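Local coordinates for galacto-N-biose/lacto-N-biose I transporter substrate-binding protein (Bifidobacterium longum, PDB 2Z8F), which binds galacto-N-biose and lacto-N-biose I, and here lacto-N-tetraose, as the extracellular solute-binding component of a bifidobacterial ABC transporter, at residues Y173-A178 / K380-S385. Residues are numbered along the deposited sequence; the frame is centred on the assembly and turned at random.
Sequences YQPDEA and KATDGS. With GAL (beta-D-galactopyranose), chain C.
Behind the glycan pocket of this periplasmic-binding-protein fold, Tyr-173 and Pro-175, in the loop leading to helix 178-187, pack against Ala-381 and Thr-382, in the loop that follows helix 367-380. With CG anti to the backbone N (chi1 177°), the phenol of Tyr-173 reaches across to Ala-381 and Thr-382. The methyl CG2 of Thr-382 comes up to the ring at its edge, in the ring plane, with CE2 of Tyr-173 3.7 Å from CG2 of Thr-382; the two side chains cross at about a right angle. The same methyl also meets the proline ring, CG of Pro-175 lying 4.1 Å from CG2 of Thr-382. At the far end of the phenol, CB of Ala-381 approaches obliquely, 3.4 Å from OH of Tyr-173 and 4.1 Å from its CZ. No hydrogen bond joins the two segments; the polar ends turn to backbone carbonyls of helix 367-380, where Tyr-173 OH bonds to Ala-378 O and Thr-382 OG1 to Ala-379 O. Losing the ring of Tyr-173 to an alanine is likely to open a gap beside the methyls of Ala-381 and Thr-382 and to take the phenol hydroxyl from Ala-378 O. Leu-220 of helix 207-221 touches both Tyr-173 and Ala-381, extending the apolar packing. Farther along the loop the chemistry turns polar: Glu-177 and Asp-176 belong to the glycan pocket, OE2 of Glu-177 lying 3.3 Å from C3 of the galactose and hydrogen-bonded to Trp-231, while the carboxylate of Asp-176 is held by the backbone nitrogens of Arg-230 and Trp-231. The contact thus joins two loops through methyl, ring and proline carbons, while the buried phenol hydroxyl, with carbon atoms as its neighbours across the contact, has Ala-378 O as its partner.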
ATOM      1  N   TYR A 173       5.100 -15.834   1.774  1.00 18.37           N
ATOM      2  CA  TYR A 173       3.884 -15.847   0.980  1.00 18.15           C
ATOM      3  C   TYR A 173       2.774 -15.402   1.917  1.00 18.67           C
ATOM      4  O   TYR A 173       2.529 -16.081   2.923  1.00 18.96           O
ATOM      5  CB  TYR A 173       3.624 -17.272   0.495  1.00 18.79           C
ATOM      6  CG  TYR A 173       2.358 -17.478  -0.288  1.00 18.23           C
ATOM      7  CD1 TYR A 173       2.272 -17.078  -1.620  1.00 19.69           C
ATOM      8  CD2 TYR A 173       1.246 -18.120   0.279  1.00 19.50           C
ATOM      9  CE1 TYR A 173       1.106 -17.291  -2.354  1.00 18.18           C
ATOM     10  CE2 TYR A 173       0.078 -18.354  -0.463  1.00 18.71           C
ATOM     11  CZ  TYR A 173       0.019 -17.931  -1.788  1.00 19.77           C
ATOM     12  OH  TYR A 173      -1.120 -18.146  -2.555  1.00 17.81           O
ATOM     13  N   GLN A 174       2.112 -14.297   1.578  1.00 18.16           N
ATOM     14  CA  GLN A 174       1.168 -13.645   2.477  1.00 18.76           C
ATOM     15  C   GLN A 174      -0.243 -13.736   1.897  1.00 19.11           C
ATOM     16  O   GLN A 174      -0.702 -12.827   1.177  1.00 18.45           O
ATOM     17  CB  GLN A 174       1.592 -12.185   2.695  1.00 18.18           C
ATOM     18  CG  GLN A 174       2.951 -12.063   3.363  1.00 18.05           C
ATOM     19  CD  GLN A 174       3.439 -10.649   3.472  1.00 15.76           C
ATOM     20  OE1 GLN A 174       2.661  -9.709   3.359  1.00 17.94           O
ATOM     21  NE2 GLN A 174       4.737 -10.489   3.697  1.00 20.05           N
ATOM     22  N   PRO A 175      -0.974 -14.816   2.237  1.00 19.74           N
ATOM     23  CA  PRO A 175      -2.275 -14.974   1.602  1.00 19.62           C
ATOM     24  C   PRO A 175      -3.269 -13.858   1.907  1.00 19.53           C
ATOM     25  O   PRO A 175      -4.129 -13.585   1.075  1.00 20.19           O
ATOM     26  CB  PRO A 175      -2.778 -16.334   2.135  1.00 19.93           C
ATOM     27  CG  PRO A 175      -1.952 -16.629   3.313  1.00 20.95           C
ATOM     28  CD  PRO A 175      -0.668 -15.900   3.197  1.00 19.01           C
ATOM     29  N   ASP A 176      -3.166 -13.225   3.084  1.00 19.24           N
ATOM     30  CA  ASP A 176      -4.040 -12.108   3.465  1.00 19.58           C
ATOM     31  C   ASP A 176      -3.645 -10.763   2.821  1.00 19.03           C
ATOM     32  O   ASP A 176      -4.278  -9.739   3.080  1.00 20.23           O
ATOM     33  CB  ASP A 176      -4.104 -11.930   4.997  1.00 19.70           C
ATOM     34  CG  ASP A 176      -2.735 -11.708   5.648  1.00 22.40           C
ATOM     35  OD1 ASP A 176      -1.689 -12.010   5.037  1.00 20.49           O
ATOM     36  OD2 ASP A 176      -2.685 -11.234   6.816  1.00 21.51           O
ATOM     37  N   GLU A 177      -2.611 -10.795   1.972  1.00 18.17           N
ATOM     38  CA  GLU A 177      -2.142  -9.607   1.257  1.00 17.35           C
ATOM     39  C   GLU A 177      -2.066  -9.883  -0.221  1.00 17.84           C
ATOM     40  O   GLU A 177      -1.518  -9.065  -0.968  1.00 16.71           O
ATOM     41  CB  GLU A 177      -0.778  -9.136   1.776  1.00 18.51           C
ATOM     42  CG  GLU A 177      -0.919  -8.392   3.137  1.00 17.36           C
ATOM     43  CD  GLU A 177      -1.628  -7.033   2.983  1.00 21.51           C
ATOM     44  OE1 GLU A 177      -1.611  -6.454   1.864  1.00 20.73           O
ATOM     45  OE2 GLU A 177      -2.198  -6.535   3.979  1.00 24.16           O
ATOM     46  N   ALA A 178      -2.613 -11.015  -0.666  1.00 15.88           N
ATOM     47  CA  ALA A 178      -2.523 -11.313  -2.122  1.00 16.10           C
ATOM     48  C   ALA A 178      -3.150 -10.192  -2.969  1.00 16.24           C
ATOM     49  O   ALA A 178      -2.593  -9.786  -4.009  1.00 16.18           O
ATOM     50  CB  ALA A 178      -3.190 -12.654  -2.455  1.00 15.86           C
ATOM     51  N   LYS A 380      -5.724 -21.024  -0.476  1.00 24.17           N
ATOM     52  CA  LYS A 380      -5.821 -22.421  -0.939  1.00 25.58           C
ATOM     53  C   LYS A 380      -4.445 -22.979  -1.328  1.00 26.48           C
ATOM     54  O   LYS A 380      -4.206 -24.189  -1.221  1.00 25.41           O
ATOM     55  CB  LYS A 380      -6.818 -22.537  -2.110  1.00 26.21           C
ATOM     56  CG  LYS A 380      -8.318 -22.332  -1.787  1.00 27.86           C
ATOM     57  CD  LYS A 380      -8.542 -21.903  -0.337  1.00 32.97           C
ATOM     58  CE  LYS A 380      -9.886 -21.202  -0.105  1.00 35.10           C
ATOM     59  NZ  LYS A 380      -9.751 -20.166   0.972  1.00 28.25           N
ATOM     60  N   ALA A 381      -3.521 -22.098  -1.734  1.00 26.95           N
ATOM     61  CA  ALA A 381      -2.196 -22.549  -2.187  1.00 28.92           C
ATOM     62  C   ALA A 381      -1.263 -22.976  -1.053  1.00 29.93           C
ATOM     63  O   ALA A 381      -0.288 -23.697  -1.285  1.00 31.11           O
ATOM     64  CB  ALA A 381      -1.524 -21.482  -3.090  1.00 28.15           C
ATOM     65  N   THR A 382      -1.581 -22.570   0.172  1.00 30.80           N
ATOM     66  CA  THR A 382      -0.689 -22.785   1.317  1.00 32.35           C
ATOM     67  C   THR A 382      -0.573 -24.254   1.733  1.00 33.24           C
ATOM     68  O   THR A 382       0.463 -24.667   2.267  1.00 34.13           O
ATOM     69  CB  THR A 382      -1.102 -21.951   2.547  1.00 32.17           C
ATOM     70  OG1 THR A 382      -2.332 -22.454   3.066  1.00 33.93           O
ATOM     71  CG2 THR A 382      -1.295 -20.491   2.173  1.00 31.84           C
ATOM     72  N   ASP A 383      -1.632 -25.028   1.496  1.00 33.69           N
ATOM     73  CA  ASP A 383      -1.613 -26.471   1.800  1.00 34.53           C
ATOM     74  C   ASP A 383      -1.642 -27.325   0.535  1.00 34.35           C
ATOM     75  O   ASP A 383      -1.856 -28.543   0.593  1.00 35.00           O
ATOM     76  CB  ASP A 383      -2.773 -26.845   2.729  1.00 34.94           C
ATOM     77  CG  ASP A 383      -4.139 -26.653   2.088  1.00 36.54           C
ATOM     78  OD1 ASP A 383      -4.225 -26.416   0.862  1.00 35.35           O
ATOM     79  OD2 ASP A 383      -5.150 -26.739   2.822  1.00 40.06           O
ATOM     80  N   GLY A 384      -1.447 -26.674  -0.608  1.00 33.48           N
ATOM     81  CA  GLY A 384      -1.402 -27.355  -1.883  1.00 32.57           C
ATOM     82  C   GLY A 384      -2.761 -27.766  -2.423  1.00 31.55           C
ATOM     83  O   GLY A 384      -2.821 -28.498  -3.407  1.00 33.10           O
ATOM     84  N   SER A 385      -3.849 -27.284  -1.814  1.00 29.71           N
ATOM     85  CA  SER A 385      -5.195 -27.555  -2.339  1.00 28.46           C
ATOM     86  C   SER A 385      -5.547 -26.701  -3.584  1.00 27.14           C
ATOM     87  O   SER A 385      -6.405 -27.070  -4.393  1.00 26.61           O
ATOM     88  CB  SER A 385      -6.264 -27.447  -1.229  1.00 28.30           C
ATOM     89  OG  SER A 385      -6.576 -26.103  -0.933  1.00 31.07           O
TER
HETATM   90  C1  GAL C   2      -7.056  -7.007   3.769  1.00 22.12           C
HETATM   91  C2  GAL C   2      -6.543  -5.558   3.722  1.00 19.52           C
HETATM   92  C3  GAL C   2      -5.214  -5.357   4.439  1.00 17.69           C
HETATM   93  C4  GAL C   2      -5.241  -5.997   5.831  1.00 20.80           C
HETATM   94  C5  GAL C   2      -5.727  -7.445   5.723  1.00 22.18           C
HETATM   95  C6  GAL C   2      -5.881  -8.115   7.087  1.00 24.46           C
HETATM   96  O2  GAL C   2      -6.426  -5.200   2.369  1.00 21.11           O
HETATM   97  O3  GAL C   2      -5.048  -3.938   4.428  1.00 18.45           O
HETATM   98  O4  GAL C   2      -6.180  -5.266   6.577  1.00 22.10           O
HETATM   99  O5  GAL C   2      -6.984  -7.483   5.094  1.00 22.28           O
HETATM  100  O6  GAL C   2      -6.344  -9.449   6.853  1.00 26.92           O